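Soluble cytochrome b558 (Ectothiorhodospira shaposhnikovii, PDB 1CXY) probably carries electrons through its bound heme, as a soluble bacterial homologue of cytochrome b5. Local coordinates at residues Ala27-Val32 / Ala60-Ser65; Ala16-His19 / Cys24-Ala27. One frame throughout, in Å; residues are numbered along the deposited sequence. Where two conformers were deposited one is given.

Interaction 1 (Ala27-Val32 / Ala60-Ser65). With HEM (protoporphyrin IX containing Fe), chain B.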
# COMPACT_ATOMS: atom_id res chain seq x y z
N ALA A 27 0.77 1.87 4.71
CA ALA A 27 2.10 2.35 5.11
C ALA A 27 3.06 1.20 4.76
O ALA A 27 2.82 0.04 5.14
CB ALA A 27 2.19 2.71 6.58
N ILE A 28 4.11 1.47 4.02
CA ILE A 28 5.11 0.47 3.61
C ILE A 28 6.49 1.13 3.74
O ILE A 28 6.68 2.23 3.23
CB ILE A 28 4.93 0.01 2.16
CG1 ILE A 28 3.63 -0.78 1.99
CG2 ILE A 28 6.09 -0.87 1.68
CD1 ILE A 28 3.18 -0.92 0.54
N HIS A 29 7.42 0.49 4.47
CA HIS A 29 8.75 1.08 4.64
C HIS A 29 8.74 2.51 5.16
O HIS A 29 9.52 3.36 4.67
CB HIS A 29 9.51 1.03 3.31
CG HIS A 29 9.87 -0.37 2.90
ND1 HIS A 29 10.38 -1.27 3.80
CD2 HIS A 29 9.82 -0.98 1.70
CE1 HIS A 29 10.59 -2.42 3.16
NE2 HIS A 29 10.23 -2.28 1.92
N GLY A 30 7.87 2.82 6.12
CA GLY A 30 7.81 4.16 6.70
C GLY A 30 7.20 5.22 5.78
O GLY A 30 7.31 6.40 6.13
N LYS A 31 6.64 4.86 4.64
CA LYS A 31 6.05 5.83 3.71
C LYS A 31 4.55 5.50 3.62
O LYS A 31 4.14 4.36 3.84
CB LYS A 31 6.71 5.84 2.34
CG LYS A 31 8.14 6.36 2.39
CD LYS A 31 8.92 6.10 1.11
CE LYS A 31 9.38 4.65 1.00
NZ LYS A 31 10.44 4.29 1.97
N VAL A 32 3.78 6.54 3.31
CA VAL A 32 2.33 6.41 3.20
C VAL A 32 1.88 6.60 1.76
O VAL A 32 2.34 7.48 1.03
CB VAL A 32 1.62 7.41 4.14
CG1 VAL A 32 0.10 7.33 3.95
CG2 VAL A 32 1.97 7.11 5.59
N ALA A 60 3.81 -7.95 3.86
CA ALA A 60 3.02 -8.37 2.70
C ALA A 60 3.62 -7.81 1.42
O ALA A 60 3.63 -8.51 0.41
CB ALA A 60 1.59 -7.89 2.89
N TRP A 61 4.07 -6.56 1.43
CA TRP A 61 4.73 -6.00 0.25
C TRP A 61 5.98 -6.77 -0.12
O TRP A 61 6.32 -6.98 -1.29
CB TRP A 61 5.03 -4.50 0.49
CG TRP A 61 5.95 -3.94 -0.57
CD1 TRP A 61 7.28 -3.67 -0.38
CD2 TRP A 61 5.65 -3.63 -1.92
NE1 TRP A 61 7.83 -3.23 -1.56
CE2 TRP A 61 6.85 -3.18 -2.52
CE3 TRP A 61 4.50 -3.65 -2.71
CZ2 TRP A 61 6.92 -2.78 -3.85
CZ3 TRP A 61 4.57 -3.26 -4.04
CH2 TRP A 61 5.78 -2.84 -4.59
N GLU A 62 6.78 -7.08 0.90
CA GLU A 62 8.07 -7.74 0.65
C GLU A 62 7.99 -9.18 0.19
O GLU A 62 8.94 -9.68 -0.43
CB GLU A 62 8.88 -7.68 1.95
CG GLU A 62 9.38 -6.29 2.32
CD GLU A 62 10.52 -5.84 1.44
OE1 GLU A 62 11.45 -6.64 1.21
OE2 GLU A 62 10.50 -4.68 0.97
N THR A 63 6.94 -9.87 0.61
CA THR A 63 6.80 -11.30 0.33
C THR A 63 5.61 -11.70 -0.51
O THR A 63 5.46 -12.89 -0.86
CB THR A 63 6.61 -12.04 1.68
OG1 THR A 63 5.37 -11.66 2.29
CG2 THR A 63 7.74 -11.73 2.64
N LYS A 64 4.65 -10.82 -0.77
CA LYS A 64 3.40 -11.14 -1.44
C LYS A 64 2.62 -12.19 -0.61
O LYS A 64 1.75 -12.90 -1.12
CB LYS A 64 3.58 -11.61 -2.88
CG LYS A 64 4.08 -10.49 -3.81
CD LYS A 64 4.40 -11.04 -5.20
CE LYS A 64 4.77 -9.87 -6.12
NZ LYS A 64 5.50 -10.33 -7.34
N SER A 65 2.97 -12.36 0.65
CA SER A 65 2.41 -13.31 1.58
C SER A 65 2.70 -14.77 1.23
O SER A 65 2.20 -15.61 1.98
CB SER A 65 0.90 -13.11 1.79
OG SER A 65 0.73 -11.89 2.55
CHA HEM B . 1.64 -9.10 -8.15
CHB HEM B . 0.46 -9.53 -3.48
CHC HEM B . 0.58 -4.72 -3.03
CHD HEM B . 1.88 -4.28 -7.67
C1A HEM B . 1.21 -9.63 -6.96
C2A HEM B . 0.82 -11.00 -6.73
C3A HEM B . 0.52 -11.12 -5.42
C4A HEM B . 0.69 -9.80 -4.82
CMA HEM B . 0.05 -12.36 -4.64
CAA HEM B . 0.81 -12.13 -7.79
CBA HEM B . 1.89 -13.25 -7.57
CGA HEM B . 3.27 -12.81 -7.97
O1A HEM B . 3.38 -11.84 -8.76
O2A HEM B . 4.28 -13.44 -7.54
C1B HEM B . 0.44 -8.26 -2.94
C2B HEM B . 0.19 -7.94 -1.55
C3B HEM B . 0.25 -6.61 -1.42
C4B HEM B . 0.50 -6.06 -2.73
CMB HEM B . -0.03 -9.02 -0.46
CAB HEM B . 0.08 -5.78 -0.13
CBB HEM B . 0.83 -4.71 0.15
C1C HEM B . 0.93 -4.18 -4.25
C2C HEM B . 1.08 -2.78 -4.54
C3C HEM B . 1.45 -2.65 -5.82
C4C HEM B . 1.56 -4.00 -6.37
CMC HEM B . 0.84 -1.68 -3.48
CAC HEM B . 1.81 -1.40 -6.66
CBC HEM B . 1.15 -0.26 -6.62
C1D HEM B . 1.95 -5.56 -8.19
C2D HEM B . 2.44 -5.88 -9.50
C3D HEM B . 2.38 -7.21 -9.63
C4D HEM B . 1.86 -7.76 -8.40
CMD HEM B . 2.92 -4.83 -10.54
CAD HEM B . 2.85 -8.09 -10.82
CBD HEM B . 4.16 -8.81 -10.41
CGD HEM B . 5.29 -7.89 -10.03
O1D HEM B . 5.95 -8.07 -8.98
O2D HEM B . 5.60 -6.96 -10.83
NA HEM B . 1.09 -8.91 -5.78
NB HEM B . 0.64 -7.08 -3.65
NC HEM B . 1.21 -4.90 -5.40
ND HEM B . 1.62 -6.73 -7.52
FE HEM B . 1.18 -6.90 -5.57
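Lys64 NZ is held by both heme propionates, giving a hydrogen bond to HEM O1D at 2.8 Å and another to HEM O1A at 3.0 Å, while Pro69 O supplies a third partner. The lysine CG rests 3.6 Å from HEM C4A, and beyond it the extended chain carries the amine out to the carboxylates, whose charge it would probably offset in part. On the helix that ends just before Lys64, Trp61 has its CG anti to the backbone N (chi1 168°), so that the indole's edge meets the heme, CZ3 lying 3.6 Å from HEM C2C, while at the other end of the ring system CD1 meets Ile28 CG2 at 3.7 Å. In this cytochrome b5 fold the iron is bound by two histidines, and Trp61 is second shell to one of them: its ring stacks on His70 and its carbonyl oxygen accepts from His70 ND1. The strand side is a hairpin whose type I' turn, Ile28 to Lys31, carries His29 out to the helix. There, in one of the two conformers of Glu62, His29 NE2 donates in its ring plane to Glu62 OE2 at 2.6 Å, meeting the anti side 34° out of the carboxylate plane; the bond is bent, with an N-H...O angle of 144°.

Interaction 2 (Ala16-His19 / Cys24-Ala27)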
# COMPACT_ATOMS: atom_id res chain seq x y z
N ALA A 16 -5.15 4.20 9.21
CA ALA A 16 -6.19 3.23 9.51
C ALA A 16 -7.59 3.73 9.19
O ALA A 16 -8.50 2.90 9.11
CB ALA A 16 -6.08 2.86 10.99
N GLU A 17 -7.82 5.01 8.98
CA GLU A 17 -9.14 5.53 8.60
C GLU A 17 -9.47 5.27 7.14
O GLU A 17 -10.58 5.47 6.63
CB GLU A 17 -9.17 7.06 8.79
CG GLU A 17 -9.14 7.47 10.26
CD GLU A 17 -10.39 7.01 10.99
OE1 GLU A 17 -11.48 7.36 10.51
OE2 GLU A 17 -10.29 6.26 11.97
N HIS A 18 -8.43 4.88 6.36
CA HIS A 18 -8.55 4.62 4.95
C HIS A 18 -8.29 3.12 4.78
O HIS A 18 -7.26 2.66 4.27
CB HIS A 18 -7.52 5.44 4.16
CG HIS A 18 -7.65 6.91 4.47
ND1 HIS A 18 -8.36 7.80 3.69
CD2 HIS A 18 -7.14 7.63 5.50
CE1 HIS A 18 -8.27 8.99 4.24
NE2 HIS A 18 -7.52 8.94 5.33
N HIS A 19 -9.34 2.38 5.16
CA HIS A 19 -9.19 0.92 5.21
C HIS A 19 -10.14 0.15 4.35
O HIS A 19 -10.37 -1.02 4.64
CB HIS A 19 -9.35 0.55 6.70
CG HIS A 19 -10.71 0.80 7.28
ND1 HIS A 19 -11.75 -0.11 7.19
CD2 HIS A 19 -11.20 1.87 7.96
CE1 HIS A 19 -12.82 0.39 7.78
NE2 HIS A 19 -12.53 1.59 8.26
N CYS A 24 -8.38 3.41 0.20
CA CYS A 24 -7.33 2.50 0.64
C CYS A 24 -5.94 3.11 0.73
O CYS A 24 -5.34 3.33 -0.33
CB CYS A 24 -7.32 1.35 -0.39
SG CYS A 24 -6.11 0.04 -0.07
N TRP A 25 -5.49 3.39 1.94
CA TRP A 25 -4.11 3.89 2.12
C TRP A 25 -3.30 2.78 2.78
O TRP A 25 -3.85 1.89 3.47
CB TRP A 25 -4.09 5.10 3.05
CG TRP A 25 -4.65 6.38 2.49
CD1 TRP A 25 -5.42 6.60 1.39
CD2 TRP A 25 -4.51 7.67 3.12
NE1 TRP A 25 -5.75 7.94 1.26
CE2 TRP A 25 -5.20 8.61 2.34
CE3 TRP A 25 -3.84 8.09 4.28
CZ2 TRP A 25 -5.27 9.95 2.68
CZ3 TRP A 25 -3.89 9.44 4.63
CH2 TRP A 25 -4.60 10.34 3.81
N MET A 26 -2.00 2.75 2.53
CA MET A 26 -1.16 1.79 3.26
C MET A 26 0.13 2.47 3.72
O MET A 26 0.50 3.46 3.12
CB MET A 26 -0.68 0.61 2.41
CG MET A 26 -1.82 -0.25 1.93
SD MET A 26 -1.16 -1.66 1.00
CE MET A 26 -2.75 -2.24 0.37
N ALA A 27 0.77 1.87 4.71
CA ALA A 27 2.10 2.35 5.11
C ALA A 27 3.06 1.20 4.76
O ALA A 27 2.82 0.04 5.14
CB ALA A 27 2.19 2.71 6.58
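In His18 and Trp25 alike, CG stands anti to the carbonyl carbon and beside the backbone N (chi1 -56° and -71°), so that the side chains run alongside each other and the rings can lie face over face. The result is a face-to-face stack: the imidazole centroid of His18 sits 3.6 Å from that of the six-membered ring of Trp25, and the planes are only 1° from parallel. Overlap extends across the indole, with His18 CG 3.5 Å from Trp25 CD2 and His18 CE1 3.5 Å from Trp25 CZ2. Nearer the backbone, His18 CB makes a CH-pi contact over the five-membered ring, 3.7 Å from its centroid. His18 ND1 is also hydrogen-bonded to Asp23 OD2, which helps fix the turn of the imidazole. Trp25 N donates to His18 O at 3.0 Å. An alanine in place of Trp25 would keep that backbone bond but would probably leave the imidazole face without its partner and Phe10, which meets the indole edge-to-face, without its aromatic mate. Cys24 points away from His18 and is disulfide-bonded to Cys53, and Met26, also directed away, touches the heme. With strands 19-20 and 23-28 consecutive in the chain and antiparallel, the non-hydrogen-bonded pair His19-Cys24 belongs to a beta-hairpin whose first strand is an outermost one of the sheet of the cytochrome b5 fold.

Along the chain, interaction 2 comes first: residues 16-19 lead into edge strand 19-20, and 24-27 lie on strand 23-28. Interaction 1 starts at Ala27, which the two share, turns into strand 31-34 and meets helix 58-63 much later in the sequence. Their centres lie about 12 Å apart, and they touch directly, Val32 CG1 lying 4.0 Å from Trp25 CE3 across neighbouring strands of the antiparallel sheet. Strand 23-28 therefore serves both: near its start it pairs with the edge of the sheet, and at its end Ile28 meets the heme-pocket helix. Met26, between them, also lines that pocket, so one strand ties the sheet edge to the heme site.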